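Local atomic coordinates of pectinesterase 1 (Solanum lycopersicum, PDB entry 1XG2), a protein that removes methyl esters from pectin, releasing methanol and leaving free galacturonate, and may prepare fruit cell walls for softening during ripening. Residues A3-A8 / T12-T17; A24-D27 / R32-I35; C125-D128 / D132-Y135. One frame throughout, in Å; residues are numbered along the deposited sequence.

In the fold
The chain is the C-terminal pectinesterase portion of a longer protein, folded as a parallel beta-helix, and the three contacts follow one another along it. Interactions 1 and 2 are neighbours, their centres about 12 Å apart. Strands 5-7 and 33-37 lie side by side in one parallel sheet, where N4 N and A5 N are probably hydrogen-bonded to V34 O, and helix 18-24 comes between them in the chain. Together they build the N-terminal end of the beta-helix. Interaction 3, centred about 24 Å from interaction 1 and 23 Å from interaction 2, joins strands of the two other sheets. It holds D132, the predicted proton donor, near D153, the predicted nucleophile, and shapes a turn at the active site.

Interaction 1 (A3-A8 / T12-T17); sequences ANAVVA and TGDYQT
V7 and Y15 are joined by a single backbone bridge of parallel type, their CA atoms 4.9 Å apart, as the chain turns back after strand 5-7. Y15 N gives its hydrogen to V6 O at 3.1 Å. Two residues beyond V6, on the other side of V7, A8 N donates to Y15 O at 2.9 Å, with an N-H...O angle of 166°. V6 O also takes D14 N at 2.9 Å, from a donor tilted 33° out of the carbonyl plane, and thus holds two successive amides of the turn. At G13 the CB direction points at the strand, where V6 O lies, so a residue without a side chain lets the backbones come this close.

D14 completes the grip on V6. With its CG anti to the carbonyl carbon (chi1 -58°), the short acid folds back, and the anti lone pair of OD2 accepts V6 N at 2.9 Å. Water 1 closes the far end, donating to A8 O and accepting from G13 N at 3.0 Å. Beside it, the small A8 methyl leaves room for T12, whose OG1 is engaged by D10 and K38.

CG1 of the buried V7 lies 3.6 Å from T17 C; V7 also packs on A21 and I35, which suits a branched hydrocarbon. The Y15 ring receives A5 CB at its edge, near the ring plane, and also packs against E20, A21 and A24 of helix 18-24. T17 is the N-cap of that helix: its short side chain caps a backbone N just past the segment, and OG1 is also hydrogen-bonded to E20 OE2. Here the outermost strand of the largest parallel sheet leads into the short helix, an arrangement consistent with the N-terminal capping of a right-handed parallel beta-helix.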
loop_
_atom_site.group_PDB
_atom_site.type_symbol
_atom_site.label_atom_id
_atom_site.label_comp_id
_atom_site.label_asym_id
_atom_site.label_seq_id
_atom_site.Cartn_x
_atom_site.Cartn_y
_atom_site.Cartn_z
ATOM N N ALA A 3 23.034 -5.421 -16.940
ATOM C CA ALA A 3 22.924 -5.162 -15.497
ATOM C C ALA A 3 24.149 -4.442 -14.943
ATOM O O ALA A 3 25.265 -4.660 -15.414
ATOM C CB ALA A 3 22.710 -6.468 -14.735
ATOM N N ASN A 4 23.922 -3.588 -13.942
ATOM C CA ASN A 4 24.989 -2.893 -13.222
ATOM C C ASN A 4 25.598 -3.716 -12.079
ATOM O O ASN A 4 26.730 -3.469 -11.667
ATOM C CB ASN A 4 24.484 -1.560 -12.657
ATOM C CG ASN A 4 23.982 -0.619 -13.744
ATOM O OD1 ASN A 4 24.765 0.088 -14.391
ATOM N ND2 ASN A 4 22.683 -0.614 -13.955
ATOM N N ALA A 5 24.845 -4.671 -11.551
ATOM C CA ALA A 5 25.346 -5.555 -10.504
ATOM C C ALA A 5 24.655 -6.887 -10.615
ATOM O O ALA A 5 23.450 -6.931 -10.842
ATOM C CB ALA A 5 25.091 -4.961 -9.132
ATOM N N VAL A 6 25.404 -7.971 -10.432
ATOM C CA VAL A 6 24.862 -9.312 -10.587
ATOM C C VAL A 6 24.949 -10.045 -9.254
ATOM O O VAL A 6 25.976 -9.997 -8.581
ATOM C CB VAL A 6 25.608 -10.099 -11.691
ATOM C CG1 VAL A 6 25.127 -11.557 -11.755
ATOM C CG2 VAL A 6 25.421 -9.403 -13.051
ATOM N N VAL A 7 23.858 -10.702 -8.883
ATOM C CA VAL A 7 23.805 -11.545 -7.701
ATOM C C VAL A 7 23.713 -12.992 -8.155
ATOM O O VAL A 7 22.892 -13.332 -8.999
ATOM C CB VAL A 7 22.596 -11.204 -6.834
ATOM C CG1 VAL A 7 22.491 -12.157 -5.658
ATOM C CG2 VAL A 7 22.662 -9.748 -6.372
ATOM N N ALA A 8 24.562 -13.842 -7.595
ATOM C CA ALA A 8 24.581 -15.263 -7.932
ATOM C C ALA A 8 25.167 -16.114 -6.804
ATOM O O ALA A 8 26.084 -15.688 -6.101
ATOM C CB ALA A 8 25.371 -15.490 -9.215
ATOM N N THR A 12 29.635 -16.605 -9.736
ATOM C CA THR A 12 29.819 -16.005 -11.069
ATOM C C THR A 12 29.356 -14.552 -11.153
ATOM O O THR A 12 29.423 -13.940 -12.216
ATOM C CB THR A 12 29.062 -16.811 -12.152
ATOM O OG1 THR A 12 27.645 -16.793 -11.892
ATOM C CG2 THR A 12 29.463 -18.302 -12.151
ATOM N N GLY A 13 28.863 -14.007 -10.047
ATOM C CA GLY A 13 28.386 -12.639 -10.021
ATOM C C GLY A 13 29.276 -11.711 -9.230
ATOM O O GLY A 13 30.403 -12.059 -8.870
ATOM N N ASP A 14 28.759 -10.514 -8.979
ATOM C CA ASP A 14 29.421 -9.520 -8.140
ATOM C C ASP A 14 29.167 -9.749 -6.658
ATOM O O ASP A 14 29.981 -9.355 -5.832
ATOM C CB ASP A 14 28.934 -8.120 -8.488
ATOM C CG ASP A 14 29.173 -7.770 -9.929
ATOM O OD1 ASP A 14 30.351 -7.796 -10.346
ATOM O OD2 ASP A 14 28.259 -7.473 -10.719
ATOM N N TYR A 15 28.019 -10.341 -6.321
ATOM C CA TYR A 15 27.675 -10.600 -4.917
ATOM C C TYR A 15 26.952 -11.921 -4.791
ATOM O O TYR A 15 26.334 -12.402 -5.743
ATOM C CB TYR A 15 26.793 -9.476 -4.327
ATOM C CG TYR A 15 27.361 -8.087 -4.478
ATOM C CD1 TYR A 15 28.272 -7.576 -3.548
ATOM C CD2 TYR A 15 26.999 -7.278 -5.556
ATOM C CE1 TYR A 15 28.806 -6.301 -3.683
ATOM C CE2 TYR A 15 27.526 -5.994 -5.702
ATOM C CZ TYR A 15 28.432 -5.513 -4.765
ATOM O OH TYR A 15 28.972 -4.253 -4.908
ATOM N N GLN A 16 27.020 -12.495 -3.599
ATOM C CA GLN A 16 26.375 -13.759 -3.304
ATOM C C GLN A 16 24.930 -13.589 -2.802
ATOM O O GLN A 16 24.117 -14.526 -2.895
ATOM C CB GLN A 16 27.193 -14.496 -2.249
ATOM C CG GLN A 16 26.761 -15.939 -2.021
ATOM C CD GLN A 16 27.930 -16.921 -2.047
ATOM O OE1 GLN A 16 28.946 -16.714 -1.362
ATOM N NE2 GLN A 16 27.792 -17.987 -2.838
ATOM N N THR A 17 24.626 -12.419 -2.245
ATOM C CA THR A 17 23.285 -12.131 -1.726
ATOM C C THR A 17 22.720 -10.827 -2.278
ATOM O O THR A 17 23.459 -9.904 -2.631
ATOM C CB THR A 17 23.283 -12.048 -0.179
ATOM O OG1 THR A 17 23.936 -10.849 0.242
ATOM C CG2 THR A 17 24.073 -13.178 0.452
HETATM O O HOH W 1 28.508 -14.348 -7.111
#

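Interaction 2 (A24-D27 / R32-I35); sequences AAPD and RYVI
D27 OD1 is gripped by two groups, a salt bridge from K52 NZ and a hydrogen bond from N51 ND2, while K52 NZ also donates to the backbone O of A25. These bonds hold the chain on either side of P26, which with A25 packs against Y33. P26 lays its CD over one face of the Y33 ring as a CH-pi contact: CD stands 3.5 Å from the ring centroid, 15° off the normal and displaced toward the rim. Its nearest ring atom is Y33 CE1, 3.4 Å from P26 CD. Proline suits this position because the hydrogens on CD, next to the ring nitrogen, are slightly electron-poor and so are drawn to the pi cloud.

Y33 opens strand 33-37 of the parallel beta-helix, and the contact ties that strand to the loop that leaves helix 18-24. Its ring reaches across because CG is anti to the backbone N (chi1 -177°). P26 CG lies on the same side of the ring but beyond its rim, 3.6 Å from Y33 CD1. A25 fills the CE2 side with a compact buried methyl, CB lying 3.7 Å from Y33 CE2. The tyrosine is large enough to reach A5 of the neighbouring strand and L55 of strand 55-59 as well.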
loop_
_atom_site.group_PDB
_atom_site.type_symbol
_atom_site.label_atom_id
_atom_site.label_comp_id
_atom_site.label_asym_id
_atom_site.label_seq_id
_atom_site.Cartn_x
_atom_site.Cartn_y
_atom_site.Cartn_z
ATOM N N ALA A 24 25.245 -1.748 -1.889
ATOM C CA ALA A 24 26.290 -1.169 -2.735
ATOM C C ALA A 24 25.719 -0.331 -3.872
ATOM O O ALA A 24 26.463 0.346 -4.571
ATOM C CB ALA A 24 27.165 -2.274 -3.312
ATOM N N ALA A 25 24.408 -0.389 -4.087
ATOM C CA ALA A 25 23.789 0.416 -5.135
ATOM C C ALA A 25 23.903 1.891 -4.751
ATOM O O ALA A 25 23.926 2.218 -3.573
ATOM C CB ALA A 25 22.344 0.022 -5.325
ATOM N N PRO A 26 23.979 2.779 -5.737
ATOM C CA PRO A 26 24.080 4.222 -5.461
ATOM C C PRO A 26 22.827 4.805 -4.787
ATOM O O PRO A 26 21.714 4.281 -4.966
ATOM C CB PRO A 26 24.296 4.841 -6.852
ATOM C CG PRO A 26 23.804 3.815 -7.832
ATOM C CD PRO A 26 23.968 2.484 -7.185
ATOM N N ASP A 27 23.023 5.871 -4.005
ATOM C CA ASP A 27 21.930 6.603 -3.364
ATOM C C ASP A 27 21.467 7.761 -4.233
ATOM O O ASP A 27 22.288 8.509 -4.776
ATOM C CB ASP A 27 22.375 7.184 -2.016
ATOM C CG ASP A 27 22.812 6.122 -1.027
ATOM O OD1 ASP A 27 22.200 5.036 -0.975
ATOM O OD2 ASP A 27 23.776 6.298 -0.254
ATOM N N ARG A 32 17.996 4.731 -13.812
ATOM C CA ARG A 32 17.687 3.375 -13.406
ATOM C C ARG A 32 18.953 2.569 -13.239
ATOM O O ARG A 32 19.776 2.500 -14.142
ATOM C CB ARG A 32 16.802 2.726 -14.458
ATOM C CG ARG A 32 16.225 1.389 -14.039
ATOM C CD ARG A 32 16.013 0.435 -15.202
ATOM N NE ARG A 32 14.603 0.254 -15.537
ATOM C CZ ARG A 32 14.156 -0.323 -16.649
ATOM N NH1 ARG A 32 14.993 -0.754 -17.589
ATOM N NH2 ARG A 32 12.855 -0.472 -16.824
ATOM N N TYR A 33 19.089 1.954 -12.074
ATOM C CA TYR A 33 20.218 1.099 -11.741
ATOM C C TYR A 33 19.688 -0.330 -11.595
ATOM O O TYR A 33 18.742 -0.548 -10.866
ATOM C CB TYR A 33 20.824 1.558 -10.420
ATOM C CG TYR A 33 22.061 0.791 -9.995
ATOM C CD1 TYR A 33 23.341 1.230 -10.340
ATOM C CD2 TYR A 33 21.953 -0.349 -9.213
ATOM C CE1 TYR A 33 24.475 0.527 -9.937
ATOM C CE2 TYR A 33 23.064 -1.053 -8.810
ATOM C CZ TYR A 33 24.329 -0.611 -9.163
ATOM O OH TYR A 33 25.430 -1.331 -8.728
ATOM N N VAL A 34 20.320 -1.290 -12.269
ATOM C CA VAL A 34 19.782 -2.638 -12.399
ATOM C C VAL A 34 20.624 -3.677 -11.664
ATOM O O VAL A 34 21.831 -3.824 -11.937
ATOM C CB VAL A 34 19.681 -3.043 -13.878
ATOM C CG1 VAL A 34 19.018 -4.435 -14.020
ATOM C CG2 VAL A 34 18.905 -2.016 -14.669
ATOM N N ILE A 35 19.990 -4.386 -10.730
ATOM C CA ILE A 35 20.559 -5.572 -10.071
ATOM C C ILE A 35 19.907 -6.814 -10.667
ATOM O O ILE A 35 18.697 -6.964 -10.574
ATOM C CB ILE A 35 20.279 -5.525 -8.550
ATOM C CG1 ILE A 35 20.938 -4.298 -7.914
ATOM C CG2 ILE A 35 20.778 -6.796 -7.866
ATOM C CD1 ILE A 35 20.520 -4.040 -6.471
#

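Interaction 3 (C125-D128 / D132-Y135); sequences CRID and DTLY
The flat peptide group between I127 and D128 has the T133 methyl over one face. T133 CG2 stands 3.7 Å from I127 O and 4.0 Å from D128 N, so it rests on the amide rather than approaching it in its plane. Farther along the second segment, the Y135 ring stacks with F156 and packs against T114 of the pectinesterase inhibitor chain.

The setting is a turn of the parallel beta-helix, where the chain leaves strand 126-128 of one sheet and enters strand 134-136 of another. No hydrogen bond links the two segments; they meet by van der Waals contact through the T133 methyl. I127, buried, points its CB toward the turn and also packs on I99 and L113, a place where a branched hydrocarbon can fill the interior between neighbouring coils. D128 instead directs its CB away from the turn, and its OD2 forms a salt bridge with R171.

T133 serves two needs at once. Its OG1 is hydrogen-bonded to T149 O, so the buried hydroxyl has a partner; the chi1 of -66° that sets OG1 there puts CG2 anti to the backbone N, facing I127. The preceding residue, D132, is the predicted proton donor, and its side chain touches T79, Q109 and D153. T133 is next in sequence to D132, and its side chain is about 8 Å from that of D153, the predicted nucleophile. At the centre of the corner two methyls meet, I127 CG2 and T133 CG2, 3.7 Å apart.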
loop_
_atom_site.group_PDB
_atom_site.type_symbol
_atom_site.label_atom_id
_atom_site.label_comp_id
_atom_site.label_asym_id
_atom_site.label_seq_id
_atom_site.Cartn_x
_atom_site.Cartn_y
_atom_site.Cartn_z
ATOM N N CYS A 125 6.198 -10.824 -11.951
ATOM C CA CYS A 125 6.626 -11.376 -10.671
ATOM C C CYS A 125 5.609 -12.357 -10.149
ATOM O O CYS A 125 4.452 -12.287 -10.521
ATOM C CB CYS A 125 6.801 -10.251 -9.655
ATOM S SG CYS A 125 8.216 -9.220 -10.041
ATOM N N ARG A 126 6.049 -13.246 -9.256
ATOM C CA ARG A 126 5.181 -14.183 -8.565
ATOM C C ARG A 126 5.292 -13.851 -7.068
ATOM O O ARG A 126 6.363 -13.944 -6.514
ATOM C CB ARG A 126 5.652 -15.619 -8.837
ATOM C CG ARG A 126 4.704 -16.705 -8.336
ATOM C CD ARG A 126 4.994 -18.116 -8.898
ATOM N NE ARG A 126 6.415 -18.438 -8.794
ATOM C CZ ARG A 126 6.989 -19.045 -7.770
ATOM N NH1 ARG A 126 6.274 -19.445 -6.721
ATOM N NH2 ARG A 126 8.289 -19.260 -7.795
ATOM N N ILE A 127 4.201 -13.436 -6.438
ATOM C CA ILE A 127 4.203 -13.081 -5.021
ATOM C C ILE A 127 3.368 -14.123 -4.316
ATOM O O ILE A 127 2.203 -14.259 -4.594
ATOM C CB ILE A 127 3.644 -11.659 -4.814
ATOM C CG1 ILE A 127 4.237 -10.665 -5.846
ATOM C CG2 ILE A 127 3.901 -11.194 -3.406
ATOM C CD1 ILE A 127 5.739 -10.499 -5.820
ATOM N N ASP A 128 3.975 -14.854 -3.385
ATOM C CA ASP A 128 3.419 -16.109 -2.881
ATOM C C ASP A 128 3.470 -16.144 -1.353
ATOM O O ASP A 128 4.536 -16.080 -0.772
ATOM C CB ASP A 128 4.222 -17.276 -3.487
ATOM C CG ASP A 128 3.920 -18.628 -2.837
ATOM O OD1 ASP A 128 4.422 -19.653 -3.347
ATOM O OD2 ASP A 128 3.226 -18.777 -1.819
ATOM N N ASP A 132 -2.141 -12.060 4.065
ATOM C CA ASP A 132 -1.425 -10.787 3.888
ATOM C C ASP A 132 -0.218 -10.899 2.936
ATOM O O ASP A 132 0.812 -10.272 3.152
ATOM C CB ASP A 132 -0.937 -10.214 5.221
ATOM C CG ASP A 132 -2.036 -9.599 6.047
ATOM O OD1 ASP A 132 -3.223 -9.870 5.785
ATOM O OD2 ASP A 132 -1.789 -8.818 7.008
ATOM N N THR A 133 -0.347 -11.686 1.884
ATOM C CA THR A 133 0.748 -11.873 0.926
ATOM C C THR A 133 1.410 -10.579 0.453
ATOM O O THR A 133 2.628 -10.467 0.487
ATOM C CB THR A 133 0.200 -12.601 -0.310
ATOM O OG1 THR A 133 -0.194 -13.928 0.047
ATOM C CG2 THR A 133 1.285 -12.783 -1.353
ATOM N N LEU A 134 0.586 -9.624 0.004
ATOM C CA LEU A 134 1.061 -8.416 -0.665
ATOM C C LEU A 134 0.562 -7.177 0.053
ATOM O O LEU A 134 -0.626 -6.843 0.005
ATOM C CB LEU A 134 0.614 -8.393 -2.134
ATOM C CG LEU A 134 0.952 -7.122 -2.919
ATOM C CD1 LEU A 134 2.460 -6.920 -2.938
ATOM C CD2 LEU A 134 0.398 -7.174 -4.331
ATOM N N TYR A 135 1.491 -6.510 0.726
ATOM C CA TYR A 135 1.240 -5.270 1.441
ATOM C C TYR A 135 1.569 -4.099 0.523
ATOM O O TYR A 135 2.695 -3.584 0.531
ATOM C CB TYR A 135 2.128 -5.226 2.700
ATOM C CG TYR A 135 1.681 -4.328 3.835
ATOM C CD1 TYR A 135 0.683 -3.378 3.682
ATOM C CD2 TYR A 135 2.261 -4.472 5.096
ATOM C CE1 TYR A 135 0.282 -2.576 4.748
ATOM C CE2 TYR A 135 1.874 -3.691 6.157
ATOM C CZ TYR A 135 0.892 -2.746 5.992
ATOM O OH TYR A 135 0.534 -1.986 7.082
#